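Local coordinates for mycobacterium tuberculosis paralogous family 11 (Mycobacterium smegmatis, PDB 4Y9I), which probably reduces quinones with the reduced form of coenzyme F420, as a member of the F420H2-dependent quinone reductase family, at residues T13-G16 with K21-Y24; T60-D65 with L70-A75; H85-A90 with P95-Y100; M28-E31 with Y36-V39; F53-N58 with P109-E114. All coordinates share one frame; numbering follows the deposited sequence.

Contact 1 (T13-G16 with K21-Y24). With PO4 (phosphate ion), chain B.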
# COMPACT_ATOMS: atom_id res chain seq x y z
N THR A 13 -7.58 2.45 -4.30
CA THR A 13 -8.59 1.80 -5.13
C THR A 13 -7.91 1.09 -6.27
O THR A 13 -7.17 1.72 -6.97
CB THR A 13 -9.64 2.76 -5.67
OG1 THR A 13 -10.25 3.45 -4.55
CG2 THR A 13 -10.72 2.01 -6.42
N THR A 14 -8.17 -0.20 -6.36
CA THR A 14 -7.61 -1.08 -7.35
C THR A 14 -8.67 -1.46 -8.37
O THR A 14 -9.89 -1.33 -8.12
CB THR A 14 -6.97 -2.34 -6.71
OG1 THR A 14 -8.03 -3.21 -6.24
CG2 THR A 14 -5.97 -2.01 -5.59
N THR A 15 -8.26 -1.89 -9.55
CA THR A 15 -9.16 -2.28 -10.63
C THR A 15 -8.77 -3.63 -11.15
O THR A 15 -7.64 -3.85 -11.51
CB THR A 15 -9.12 -1.25 -11.76
OG1 THR A 15 -9.50 0.02 -11.22
CG2 THR A 15 -10.06 -1.70 -12.87
N GLY A 16 -9.75 -4.53 -11.23
CA GLY A 16 -9.45 -5.89 -11.68
C GLY A 16 -8.97 -5.91 -13.13
O GLY A 16 -9.53 -5.28 -14.00
N LYS A 21 -13.45 -4.77 -12.03
CA LYS A 21 -14.09 -4.51 -10.78
C LYS A 21 -13.20 -3.65 -9.89
O LYS A 21 -12.01 -3.94 -9.68
CB LYS A 21 -14.36 -5.84 -10.05
CG LYS A 21 -15.01 -5.74 -8.70
CD LYS A 21 -15.27 -7.13 -8.14
CE LYS A 21 -15.61 -7.04 -6.67
NZ LYS A 21 -15.44 -8.41 -6.06
N LYS A 22 -13.80 -2.66 -9.28
CA LYS A 22 -13.09 -1.84 -8.29
C LYS A 22 -13.05 -2.55 -6.94
O LYS A 22 -14.06 -3.12 -6.51
CB LYS A 22 -13.72 -0.48 -8.13
CG LYS A 22 -13.84 0.32 -9.38
CD LYS A 22 -12.49 0.79 -9.85
CE LYS A 22 -12.60 1.61 -11.10
NZ LYS A 22 -11.33 2.12 -11.60
N ARG A 23 -11.88 -2.55 -6.31
CA ARG A 23 -11.78 -3.00 -4.93
C ARG A 23 -11.14 -1.91 -4.13
O ARG A 23 -10.32 -1.12 -4.65
CB ARG A 23 -11.00 -4.29 -4.85
CG ARG A 23 -11.71 -5.44 -5.59
CD ARG A 23 -10.96 -6.73 -5.45
NE ARG A 23 -11.57 -7.84 -6.25
CZ ARG A 23 -11.30 -8.11 -7.54
NH1 ARG A 23 -11.94 -9.16 -8.13
NH2 ARG A 23 -10.42 -7.37 -8.28
N TYR A 24 -11.52 -1.81 -2.87
CA TYR A 24 -11.16 -0.67 -2.02
C TYR A 24 -10.31 -1.20 -0.87
O TYR A 24 -10.78 -2.06 -0.12
CB TYR A 24 -12.41 0.02 -1.56
CG TYR A 24 -13.28 0.47 -2.69
CD1 TYR A 24 -13.03 1.62 -3.41
CD2 TYR A 24 -14.34 -0.38 -3.14
CE1 TYR A 24 -13.83 1.98 -4.52
CE2 TYR A 24 -15.08 -0.07 -4.26
CZ TYR A 24 -14.86 1.11 -4.92
OH TYR A 24 -15.65 1.47 -6.02
P PO4 B . -10.39 -9.52 -11.52
O1 PO4 B . -11.83 -9.31 -11.00
O2 PO4 B . -9.32 -9.15 -10.42
O3 PO4 B . -10.24 -11.06 -11.83
O4 PO4 B . -10.13 -8.78 -12.76
O HOH W 1 -9.73 -4.61 -8.06

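Contact 2 (T60-D65 with L70-A75)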
# COMPACT_ATOMS: atom_id res chain seq x y z
N THR A 60 -2.44 0.37 -11.99
CA THR A 60 -3.13 1.65 -11.96
C THR A 60 -4.01 1.66 -10.68
O THR A 60 -4.93 0.88 -10.56
CB THR A 60 -4.02 1.83 -13.16
OG1 THR A 60 -3.23 1.65 -14.34
CG2 THR A 60 -4.70 3.18 -13.16
N VAL A 61 -3.69 2.55 -9.77
CA VAL A 61 -4.24 2.62 -8.39
C VAL A 61 -4.50 4.05 -8.03
O VAL A 61 -3.65 4.93 -8.25
CB VAL A 61 -3.24 2.03 -7.38
CG1 VAL A 61 -3.68 2.25 -5.96
CG2 VAL A 61 -3.03 0.53 -7.69
N SER A 62 -5.70 4.33 -7.53
CA SER A 62 -6.06 5.66 -7.05
C SER A 62 -5.85 5.74 -5.51
O SER A 62 -5.93 4.75 -4.80
CB SER A 62 -7.50 6.02 -7.35
OG SER A 62 -7.73 6.04 -8.74
N VAL A 63 -5.54 6.95 -5.07
CA VAL A 63 -5.37 7.22 -3.65
C VAL A 63 -6.37 8.27 -3.16
O VAL A 63 -6.61 9.27 -3.83
CB VAL A 63 -3.95 7.76 -3.36
CG1 VAL A 63 -3.66 7.72 -1.86
CG2 VAL A 63 -2.88 6.99 -4.09
N GLN A 64 -6.89 8.04 -1.96
CA GLN A 64 -7.72 9.04 -1.26
C GLN A 64 -7.10 9.21 0.13
O GLN A 64 -6.97 8.26 0.91
CB GLN A 64 -9.21 8.69 -1.22
CG GLN A 64 -10.10 9.75 -0.54
CD GLN A 64 -11.57 9.36 -0.48
OE1 GLN A 64 -12.07 8.60 -1.30
NE2 GLN A 64 -12.26 9.89 0.53
N ASP A 65 -6.73 10.46 0.41
CA ASP A 65 -6.14 10.85 1.67
C ASP A 65 -6.90 12.07 2.15
O ASP A 65 -6.81 13.13 1.56
CB ASP A 65 -4.66 11.17 1.47
CG ASP A 65 -3.93 11.53 2.77
OD1 ASP A 65 -4.51 11.44 3.88
OD2 ASP A 65 -2.74 11.95 2.66
N LEU A 70 -6.17 11.34 -5.58
CA LEU A 70 -5.15 11.24 -6.62
C LEU A 70 -5.54 10.06 -7.56
O LEU A 70 -5.22 8.90 -7.26
CB LEU A 70 -3.78 10.97 -6.00
CG LEU A 70 -3.11 12.01 -5.07
CD1 LEU A 70 -3.79 12.12 -3.71
CD2 LEU A 70 -1.65 11.66 -4.89
N PRO A 71 -6.25 10.36 -8.67
CA PRO A 71 -6.72 9.27 -9.50
C PRO A 71 -5.64 8.60 -10.36
O PRO A 71 -4.78 9.28 -10.95
CB PRO A 71 -7.79 9.94 -10.38
CG PRO A 71 -7.32 11.34 -10.51
CD PRO A 71 -6.70 11.67 -9.19
N ASP A 72 -5.76 7.27 -10.49
CA ASP A 72 -5.10 6.51 -11.54
C ASP A 72 -3.59 6.77 -11.58
O ASP A 72 -2.99 7.01 -12.63
CB ASP A 72 -5.72 6.82 -12.88
CG ASP A 72 -7.17 6.41 -12.95
OD1 ASP A 72 -7.61 5.57 -12.12
OD2 ASP A 72 -7.89 6.98 -13.78
N ARG A 73 -2.99 6.73 -10.41
CA ARG A 73 -1.56 6.71 -10.25
C ARG A 73 -1.06 5.30 -10.48
O ARG A 73 -1.79 4.49 -10.89
CB ARG A 73 -1.22 7.21 -8.83
CG ARG A 73 -1.66 8.64 -8.61
CD ARG A 73 -1.10 9.66 -9.63
NE ARG A 73 -1.13 11.01 -9.08
CZ ARG A 73 -2.05 11.88 -9.30
NH1 ARG A 73 -3.06 11.64 -10.08
NH2 ARG A 73 -1.89 13.07 -8.74
N THR A 74 0.23 5.08 -10.28
CA THR A 74 0.84 3.82 -10.62
C THR A 74 1.60 3.25 -9.42
O THR A 74 2.39 3.93 -8.78
CB THR A 74 1.85 3.96 -11.77
OG1 THR A 74 1.24 4.65 -12.86
CG2 THR A 74 2.39 2.63 -12.24
N ALA A 75 1.23 2.02 -9.05
CA ALA A 75 1.87 1.26 -7.99
C ALA A 75 3.08 0.51 -8.53
O ALA A 75 2.95 -0.26 -9.52
CB ALA A 75 0.86 0.28 -7.43
O HOH W 2 -8.57 3.72 -9.38

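Contact 3 (H85-A90 with P95-Y100)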
# COMPACT_ATOMS: atom_id res chain seq x y z
N HIS A 85 14.09 2.72 2.36
CA HIS A 85 13.69 4.07 2.76
C HIS A 85 12.19 4.11 3.13
O HIS A 85 11.83 4.63 4.19
CB HIS A 85 13.99 5.01 1.61
CG HIS A 85 13.44 6.37 1.81
ND1 HIS A 85 13.88 7.23 2.79
CD2 HIS A 85 12.44 7.02 1.18
CE1 HIS A 85 13.18 8.35 2.74
NE2 HIS A 85 12.28 8.24 1.78
N TRP A 86 11.36 3.57 2.27
CA TRP A 86 9.93 3.57 2.52
C TRP A 86 9.56 2.64 3.68
O TRP A 86 8.60 2.91 4.38
CB TRP A 86 9.17 3.27 1.24
CG TRP A 86 9.17 4.45 0.34
CD1 TRP A 86 10.04 4.70 -0.68
CD2 TRP A 86 8.23 5.51 0.33
NE1 TRP A 86 9.74 5.89 -1.26
CE2 TRP A 86 8.60 6.39 -0.72
CE3 TRP A 86 7.08 5.81 1.06
CZ2 TRP A 86 7.88 7.55 -1.00
CZ3 TRP A 86 6.39 6.95 0.74
CH2 TRP A 86 6.78 7.77 -0.28
N TRP A 87 10.31 1.55 3.83
CA TRP A 87 10.13 0.69 5.04
C TRP A 87 10.33 1.47 6.33
O TRP A 87 9.56 1.33 7.28
CB TRP A 87 11.01 -0.57 4.96
CG TRP A 87 10.73 -1.49 6.11
CD1 TRP A 87 11.58 -1.72 7.16
CD2 TRP A 87 9.55 -2.27 6.36
NE1 TRP A 87 10.99 -2.62 8.04
CE2 TRP A 87 9.76 -2.97 7.59
CE3 TRP A 87 8.34 -2.45 5.68
CZ2 TRP A 87 8.81 -3.82 8.13
CZ3 TRP A 87 7.42 -3.34 6.21
CH2 TRP A 87 7.65 -3.96 7.44
N LYS A 88 11.39 2.27 6.38
CA LYS A 88 11.66 3.09 7.56
C LYS A 88 10.46 4.02 7.82
O LYS A 88 10.01 4.16 8.94
CB LYS A 88 12.94 3.92 7.29
CG LYS A 88 13.34 4.79 8.46
CD LYS A 88 14.33 5.89 8.07
CE LYS A 88 13.68 7.00 7.23
NZ LYS A 88 14.57 8.19 7.17
N LEU A 89 9.95 4.69 6.77
CA LEU A 89 8.76 5.57 6.94
C LEU A 89 7.55 4.74 7.41
O LEU A 89 6.79 5.19 8.23
CB LEU A 89 8.43 6.18 5.57
CG LEU A 89 9.50 7.13 5.03
CD1 LEU A 89 9.02 7.72 3.72
CD2 LEU A 89 9.86 8.23 6.03
N ALA A 90 7.39 3.52 6.92
CA ALA A 90 6.28 2.66 7.36
C ALA A 90 6.37 2.30 8.85
O ALA A 90 5.39 2.32 9.55
CB ALA A 90 6.17 1.42 6.47
N PRO A 95 4.61 1.14 14.01
CA PRO A 95 5.70 0.26 14.47
C PRO A 95 5.48 -1.23 14.38
O PRO A 95 6.46 -1.96 14.12
CB PRO A 95 5.89 0.72 15.95
CG PRO A 95 5.58 2.19 15.88
CD PRO A 95 4.49 2.34 14.86
N PRO A 96 4.25 -1.76 14.60
CA PRO A 96 4.13 -3.19 14.48
C PRO A 96 4.44 -3.79 13.10
O PRO A 96 4.65 -4.99 13.02
CB PRO A 96 2.67 -3.45 14.90
CG PRO A 96 2.33 -2.27 15.78
CD PRO A 96 3.00 -1.12 15.09
N TYR A 97 4.55 -2.97 12.06
CA TYR A 97 5.07 -3.48 10.79
C TYR A 97 6.40 -4.21 10.98
O TYR A 97 6.63 -5.24 10.39
CB TYR A 97 5.25 -2.37 9.77
CG TYR A 97 4.00 -1.91 9.04
CD1 TYR A 97 3.08 -2.85 8.54
CD2 TYR A 97 3.82 -0.57 8.75
CE1 TYR A 97 1.99 -2.43 7.81
CE2 TYR A 97 2.72 -0.14 8.00
CZ TYR A 97 1.81 -1.07 7.53
OH TYR A 97 0.73 -0.64 6.74
N ALA A 98 7.26 -3.68 11.84
CA ALA A 98 8.53 -4.38 12.08
C ALA A 98 8.35 -5.74 12.79
O ALA A 98 9.08 -6.71 12.51
CB ALA A 98 9.41 -3.52 12.89
N GLU A 99 7.39 -5.80 13.68
CA GLU A 99 7.01 -7.06 14.23
C GLU A 99 6.50 -8.05 13.18
O GLU A 99 6.84 -9.17 13.24
CB GLU A 99 6.00 -6.89 15.35
CG GLU A 99 6.58 -6.28 16.62
CD GLU A 99 7.79 -7.03 17.18
OE1 GLU A 99 7.84 -8.28 17.14
OE2 GLU A 99 8.68 -6.34 17.70
N TYR A 100 5.67 -7.60 12.27
CA TYR A 100 5.26 -8.46 11.16
C TYR A 100 6.47 -9.01 10.40
O TYR A 100 6.51 -10.21 10.04
CB TYR A 100 4.39 -7.72 10.18
CG TYR A 100 3.07 -7.18 10.65
CD1 TYR A 100 2.56 -7.46 11.94
CD2 TYR A 100 2.34 -6.38 9.84
CE1 TYR A 100 1.31 -6.91 12.33
CE2 TYR A 100 1.14 -5.81 10.21
CZ TYR A 100 0.61 -6.08 11.47
OH TYR A 100 -0.64 -5.51 11.78

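Contact 4 (M28-E31 with Y36-V39)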
# COMPACT_ATOMS: atom_id res chain seq x y z
N MET A 28 -2.56 1.71 6.28
CA MET A 28 -1.91 2.79 7.01
C MET A 28 -1.30 3.84 6.04
O MET A 28 -0.65 3.46 5.01
CB MET A 28 -0.80 2.26 7.92
CG MET A 28 -1.34 1.22 8.94
SD MET A 28 -2.59 1.96 10.05
CE MET A 28 -1.62 3.22 10.98
N ARG A 29 -1.49 5.09 6.39
CA ARG A 29 -0.89 6.22 5.66
C ARG A 29 0.64 6.25 5.88
O ARG A 29 1.12 6.41 7.03
CB ARG A 29 -1.48 7.52 6.11
CG ARG A 29 -1.00 8.75 5.35
CD ARG A 29 -1.77 9.97 5.80
NE ARG A 29 -1.41 11.17 5.07
CZ ARG A 29 -0.30 11.88 5.28
NH1 ARG A 29 0.55 11.54 6.20
NH2 ARG A 29 -0.06 12.97 4.56
N VAL A 30 1.34 6.11 4.78
CA VAL A 30 2.82 6.22 4.73
C VAL A 30 3.08 7.14 3.54
O VAL A 30 2.89 6.75 2.38
CB VAL A 30 3.46 4.87 4.53
CG1 VAL A 30 4.96 5.03 4.51
CG2 VAL A 30 3.01 3.91 5.64
N GLU A 31 3.44 8.40 3.81
CA GLU A 31 3.44 9.46 2.79
C GLU A 31 4.72 10.22 2.84
O GLU A 31 5.26 10.44 3.91
CB GLU A 31 2.20 10.39 2.93
CG GLU A 31 2.09 11.45 1.85
CD GLU A 31 2.88 12.73 2.08
OE1 GLU A 31 3.43 12.95 3.18
OE2 GLU A 31 2.90 13.49 1.11
N TYR A 36 2.92 7.82 -1.89
CA TYR A 36 2.37 6.96 -0.84
C TYR A 36 2.94 5.57 -0.93
O TYR A 36 3.26 5.09 -2.07
CB TYR A 36 0.84 6.86 -0.90
CG TYR A 36 0.12 8.17 -0.58
CD1 TYR A 36 0.02 9.17 -1.55
CD2 TYR A 36 -0.31 8.46 0.71
CE1 TYR A 36 -0.57 10.39 -1.26
CE2 TYR A 36 -0.92 9.67 1.00
CZ TYR A 36 -1.01 10.66 0.02
OH TYR A 36 -1.59 11.87 0.29
N ALA A 37 3.03 4.86 0.19
CA ALA A 37 3.37 3.45 0.16
C ALA A 37 2.21 2.51 0.54
O ALA A 37 1.43 2.82 1.46
CB ALA A 37 4.57 3.14 1.05
N MET A 38 2.11 1.38 -0.16
CA MET A 38 1.18 0.28 0.20
C MET A 38 2.08 -0.82 0.78
O MET A 38 2.87 -1.47 0.03
CB MET A 38 0.51 -0.27 -1.03
CG MET A 38 -0.35 0.77 -1.79
SD MET A 38 -1.13 0.15 -3.27
CE MET A 38 -2.45 -0.75 -2.52
N VAL A 39 1.98 -1.07 2.05
CA VAL A 39 2.76 -2.17 2.70
C VAL A 39 1.93 -3.43 2.60
O VAL A 39 0.84 -3.53 3.13
CB VAL A 39 3.09 -1.82 4.13
CG1 VAL A 39 3.80 -2.99 4.82
CG2 VAL A 39 3.87 -0.52 4.20
O HOH W 3 -0.03 4.82 2.62
O HOH W 4 0.62 0.84 3.89
O HOH W 5 0.41 14.02 0.07

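Contact 5 (F53-N58 with P109-E114)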
# COMPACT_ATOMS: atom_id res chain seq x y z
N PHE A 53 -1.41 -9.48 -5.56
CA PHE A 53 -1.38 -9.90 -6.95
C PHE A 53 -2.19 -8.98 -7.88
O PHE A 53 -1.78 -8.75 -9.01
CB PHE A 53 -1.76 -11.40 -7.08
CG PHE A 53 -0.61 -12.34 -6.64
CD1 PHE A 53 0.65 -12.23 -7.20
CD2 PHE A 53 -0.82 -13.28 -5.67
CE1 PHE A 53 1.69 -13.07 -6.83
CE2 PHE A 53 0.19 -14.15 -5.28
CZ PHE A 53 1.44 -14.04 -5.85
N ASN A 54 -3.21 -8.35 -7.34
CA ASN A 54 -4.00 -7.43 -8.13
C ASN A 54 -3.23 -6.16 -8.57
O ASN A 54 -3.35 -5.75 -9.69
CB ASN A 54 -5.23 -6.96 -7.37
CG ASN A 54 -6.22 -8.03 -7.02
OD1 ASN A 54 -6.30 -9.03 -7.64
ND2 ASN A 54 -7.04 -7.74 -5.98
N VAL A 55 -2.47 -5.56 -7.67
CA VAL A 55 -1.73 -4.36 -8.04
C VAL A 55 -0.55 -4.72 -8.94
O VAL A 55 -0.05 -3.86 -9.63
CB VAL A 55 -1.27 -3.49 -6.81
CG1 VAL A 55 -2.49 -2.93 -6.12
CG2 VAL A 55 -0.42 -4.28 -5.81
N LYS A 56 -0.10 -5.97 -8.92
CA LYS A 56 0.93 -6.33 -9.87
C LYS A 56 0.33 -6.60 -11.27
O LYS A 56 0.85 -6.13 -12.28
CB LYS A 56 1.71 -7.52 -9.33
CG LYS A 56 2.56 -7.18 -8.08
CD LYS A 56 3.19 -8.43 -7.46
CE LYS A 56 3.94 -9.25 -8.51
NZ LYS A 56 4.49 -10.59 -8.17
N ALA A 57 -0.85 -7.22 -11.28
CA ALA A 57 -1.55 -7.44 -12.59
C ALA A 57 -2.03 -6.17 -13.21
O ALA A 57 -2.02 -6.01 -14.44
CB ALA A 57 -2.70 -8.37 -12.43
N ASN A 58 -2.45 -5.21 -12.37
CA ASN A 58 -2.87 -3.91 -12.83
C ASN A 58 -2.36 -2.79 -11.93
O ASN A 58 -2.94 -2.50 -10.89
CB ASN A 58 -4.38 -3.81 -12.95
CG ASN A 58 -4.78 -2.44 -13.44
OD1 ASN A 58 -3.97 -1.59 -13.89
ND2 ASN A 58 -6.10 -2.23 -13.43
N PRO A 109 6.61 -7.02 0.84
CA PRO A 109 6.65 -6.10 -0.32
C PRO A 109 6.11 -4.73 0.07
O PRO A 109 5.14 -4.65 0.85
CB PRO A 109 5.73 -6.77 -1.34
CG PRO A 109 5.70 -8.23 -0.93
CD PRO A 109 5.82 -8.22 0.59
N VAL A 110 6.68 -3.69 -0.54
CA VAL A 110 6.20 -2.30 -0.39
C VAL A 110 6.11 -1.78 -1.76
O VAL A 110 7.12 -1.78 -2.51
CB VAL A 110 7.13 -1.44 0.47
CG1 VAL A 110 6.58 -0.08 0.69
CG2 VAL A 110 7.41 -2.21 1.78
N PHE A 111 4.93 -1.22 -2.08
CA PHE A 111 4.72 -0.52 -3.33
C PHE A 111 4.75 1.00 -3.10
O PHE A 111 4.10 1.51 -2.17
CB PHE A 111 3.35 -0.88 -3.94
CG PHE A 111 3.18 -2.31 -4.31
CD1 PHE A 111 2.91 -3.26 -3.35
CD2 PHE A 111 3.35 -2.74 -5.64
CE1 PHE A 111 2.80 -4.60 -3.68
CE2 PHE A 111 3.26 -4.11 -5.96
CZ PHE A 111 2.96 -5.04 -5.00
N ILE A 112 5.40 1.75 -3.96
CA ILE A 112 5.25 3.22 -4.06
C ILE A 112 4.07 3.50 -5.03
O ILE A 112 3.92 2.79 -6.03
CB ILE A 112 6.55 3.93 -4.50
CG1 ILE A 112 6.44 5.42 -4.25
CG2 ILE A 112 6.84 3.61 -5.94
CD1 ILE A 112 7.77 6.10 -4.41
N VAL A 113 3.28 4.49 -4.67
CA VAL A 113 2.21 4.92 -5.54
C VAL A 113 2.47 6.36 -5.94
O VAL A 113 2.52 7.18 -5.13
CB VAL A 113 0.84 4.71 -4.87
CG1 VAL A 113 -0.25 5.16 -5.79
CG2 VAL A 113 0.64 3.27 -4.49
N GLU A 114 2.63 6.56 -7.23
CA GLU A 114 3.20 7.72 -7.79
C GLU A 114 2.48 8.04 -9.13
O GLU A 114 2.65 9.17 -9.49
CB GLU A 114 4.75 7.57 -7.98
CG GLU A 114 5.20 6.53 -9.00
CD GLU A 114 6.67 6.10 -8.90
OE1 GLU A 114 7.43 6.66 -8.20
OE2 GLU A 114 7.04 5.20 -9.60

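Contact 1 (T13-G16 with K21-Y24)
Thr14 and Arg23 form an antiparallel hydrogen-bonded pair: Thr14 N meets Arg23 O at 2.9 Å, nearly straight (167°), and Arg23 N returns to Thr14 O at 3.0 Å. Two residues nearer the turn, Gly16 N donates to Lys21 O at 2.8 Å. On the sheet face that carries Thr13, Thr15, Lys22 and Tyr24, the ammonium of Lys22 gives a bond to a hydroxyl, NZ to Thr15 OG1 at 2.8 Å; the bend of the lysine chain at chi2 (-71°) lays its tail beside the threonine. On the other face Arg23 stretches out from CG to NE toward Gly16 and presents its guanidinium edge-on to a phosphate ion, probably from the crystallisation liquor, whose phosphorus lies in the guanidinium plane. Arg23 NH1 donates to phosphate O1 at 2.9 Å and Arg23 NH2 to phosphate O2 at 3.0 Å, while Ser19 OG and Lys18 N of the turn hold the same ion. A water ties Arg23 NH2 to Lys21 O and Thr14 OG1, which gives the guanidinium a further hold. Packing is lighter: Thr13 and Tyr24 lie side by side, with Thr13 CG2 3.6 Å from Tyr24 CE1. Thr14 and Arg23 also touch helix 51-57. The whole is a beta hairpin of strands 9-15 and 22-32 whose turn holds an anion.

Contact 2 (T60-D65 with L70-A75)
Val63 and Leu70 make the regular part of the backbone ladder, an antiparallel hydrogen-bonded pair with Leu70 N to Val63 O at 2.7 Å and Val63 N to Leu70 O at 2.9 Å. Val61 and Arg73 form a second such pair, but less evenly: Val61 N to Arg73 O is straight, whereas the return bond from Arg73 N is weak because it is strongly bent (123°). Between the two pairs the register slips by one residue. A side chain serves the gap: the hydroxyl of Ser62, not a backbone oxygen, accepts Asp72 N at 2.9 Å between OG and N, almost in line (168°), where Asp72, in left-handed helical conformation, turns the chain round a corner.

Within 70-75, Arg73 makes a polar contact of its own. Its chain folds back at chi2 (-56°), so that Arg73 NH1 reaches Pro71 O at 3.0 Å and one guanidinium face lies over Leu70 CB.

Apolar contacts are few and spread along the strands. CG2 of Thr60 rests 3.7 Å from Asp72 CA, Val61 CG2 meets Ala75 CB at 3.9 Å, and Val63 CB faces Leu70 CB at 4.2 Å. Val61 and Val63 also pack on Phe12 of strand 9-15, which puts their side of the sheet in the barrel interior. The arrangement is a beta hairpin, strands 60-65 and 68-77, with a beta bulge that lets the second strand swing sharply across the first.

Contact 3 (H85-A90 with P95-Y100)
Trp87 and Tyr97 join two consecutive helices, 80-93 and 96-102, which lie against one side of the antiparallel beta barrel; the short segments run at 122° to each other with their axes 10.1 Å apart, so large side chains must span the gap. Trp87 does so with CG anti to its backbone N (chi1 -175°), which carries the six-membered end of the indole out to the neighbouring helix. There the rim atom CH2 of Trp87 comes to 3.7 Å from Tyr97 CB, and the carbonyl oxygen of Tyr97 lies at the edge of the indole, near its plane, 3.4 Å from Trp87 CH2. CZ2 of Trp87 passes Ala98 CA at 4.0 Å. The Tyr97 ring leans toward Ala90: with CG beside the backbone N (chi1 -80°), CD2 of Tyr97 comes to 3.8 Å from Ala90 CB. The phenol also touches Met28 and Val39, residues of the barrel strands, and meets Tyr94 edge-to-face. Trp87 in turn touches Val110 of strand 110-113, so both aromatic side chains link the helix pair to the sheet as well as to each other. Ala90 O lies in the plane of the Tyr97 ring, at its edge, 3.4 Å from Tyr97 CD2.

Contact 4 (M28-E31 with Y36-V39)
Glu31 leaves its strand with CG anti to the backbone N (chi1 -176°) and then bends at chi2 (-84°), while Tyr36 swings CG beside its own N; together these turns lay the glutamate methylene over the phenol ring. CG of Glu31 stands 3.9 Å from the centroid of the Tyr36 ring, a CH-pi contact offset toward the rim, with CE2 the nearest ring atom. The carboxylate passes beyond the ring, where a water bridges Glu31 OE2 and Tyr36 OH; OE2 also takes Gly34 N in the turn. Tyr36 OH and Arg29 NE both converge on Asp65 OD2, a double grip that would probably favour a charged aspartate. The same guanidinium has Glu31 CB over one face. Between the backbones there is one direct bond, Ala37 N to Val30 O at 2.9 Å. Beyond it the strands part and two waters fill in, both donating to Met28 O and Ala37 O; one accepts from Val30 N at 2.9 Å, the other from Val39 N at 3.0 Å. Val30 CG1 and Ala37 CB meet at 4.0 Å beneath helix 80-93. This is a tight beta hairpin of the antiparallel barrel, strands 22-32 and 35-39, in which two waters bridge the backbones where direct bonds stop.

Contact 5 (F53-N58 with P109-E114)
Lys56, which meets Phe111 across the contact, shares a backbone acceptor with its neighbour: Phe53 O takes Ala57 N at 2.9 Å and, weakly, Lys56 N at 3.2 Å. Asn58 N to Asn54 O, also 2.9 Å, continues this last turn of helix 51-57. The meeting with strand 110-113 itself is apolar and rests on one ring. Val55 CG2 sits over a face of Phe111, 3.7 Å from the ring centroid and 18° off the normal, a CH-pi contact with CZ as its nearest atom at 3.6 Å. This holds for the valine conformer described, since a second is modelled; here chi1 (-66°) sets CG1 anti to the carbonyl carbon, which leaves CG2 between the backbone N and the carbonyl carbon, turned to the strand. Lys56 comes to the same ring from its edge: its CG lies in the ring plane, 3.8 Å from Phe111 CZ, and the lysine chain crosses the phenylalanine at about a right angle before carrying NZ on to a weak bond with Tyr52 OH. The ring is thus touched both over a face and at its outer edge. On the strand side Phe111 pairs through its backbone with Met38 of strand 35-39, and its side chain also packs on Met38 and Glu77. No polar atom of either segment bonds to the other, so the contact is non-directional, apolar and CH-pi in character, and depends on shape fit and burial of the Phe111 ring.

Overall arrangement
All five contacts belong to one compact chain built on a six-stranded antiparallel barrel, order 9-15, 22-32, 35-39, 110-113, 68-77, 60-65. Contacts 1, 4 and 2 are its three hairpins; contacts 1 and 4 share strand 22-32, with centres about 17 Å apart, and contacts 1 and 2, about 11 Å apart, join through neighbouring strands 9-15 and 60-65. Contact 5 brings helix 51-57 to strand 110-113, between the strands of contacts 4 and 2. Along the chain contacts 1 and 4 come first; contacts 2 and 3 fall between the two segments of contact 5. Contacts 1 and 3 are about 25 Å apart between centres, so the hairpin turn and helices 80-93 and 96-102 lie on opposite sides of the chain's centre.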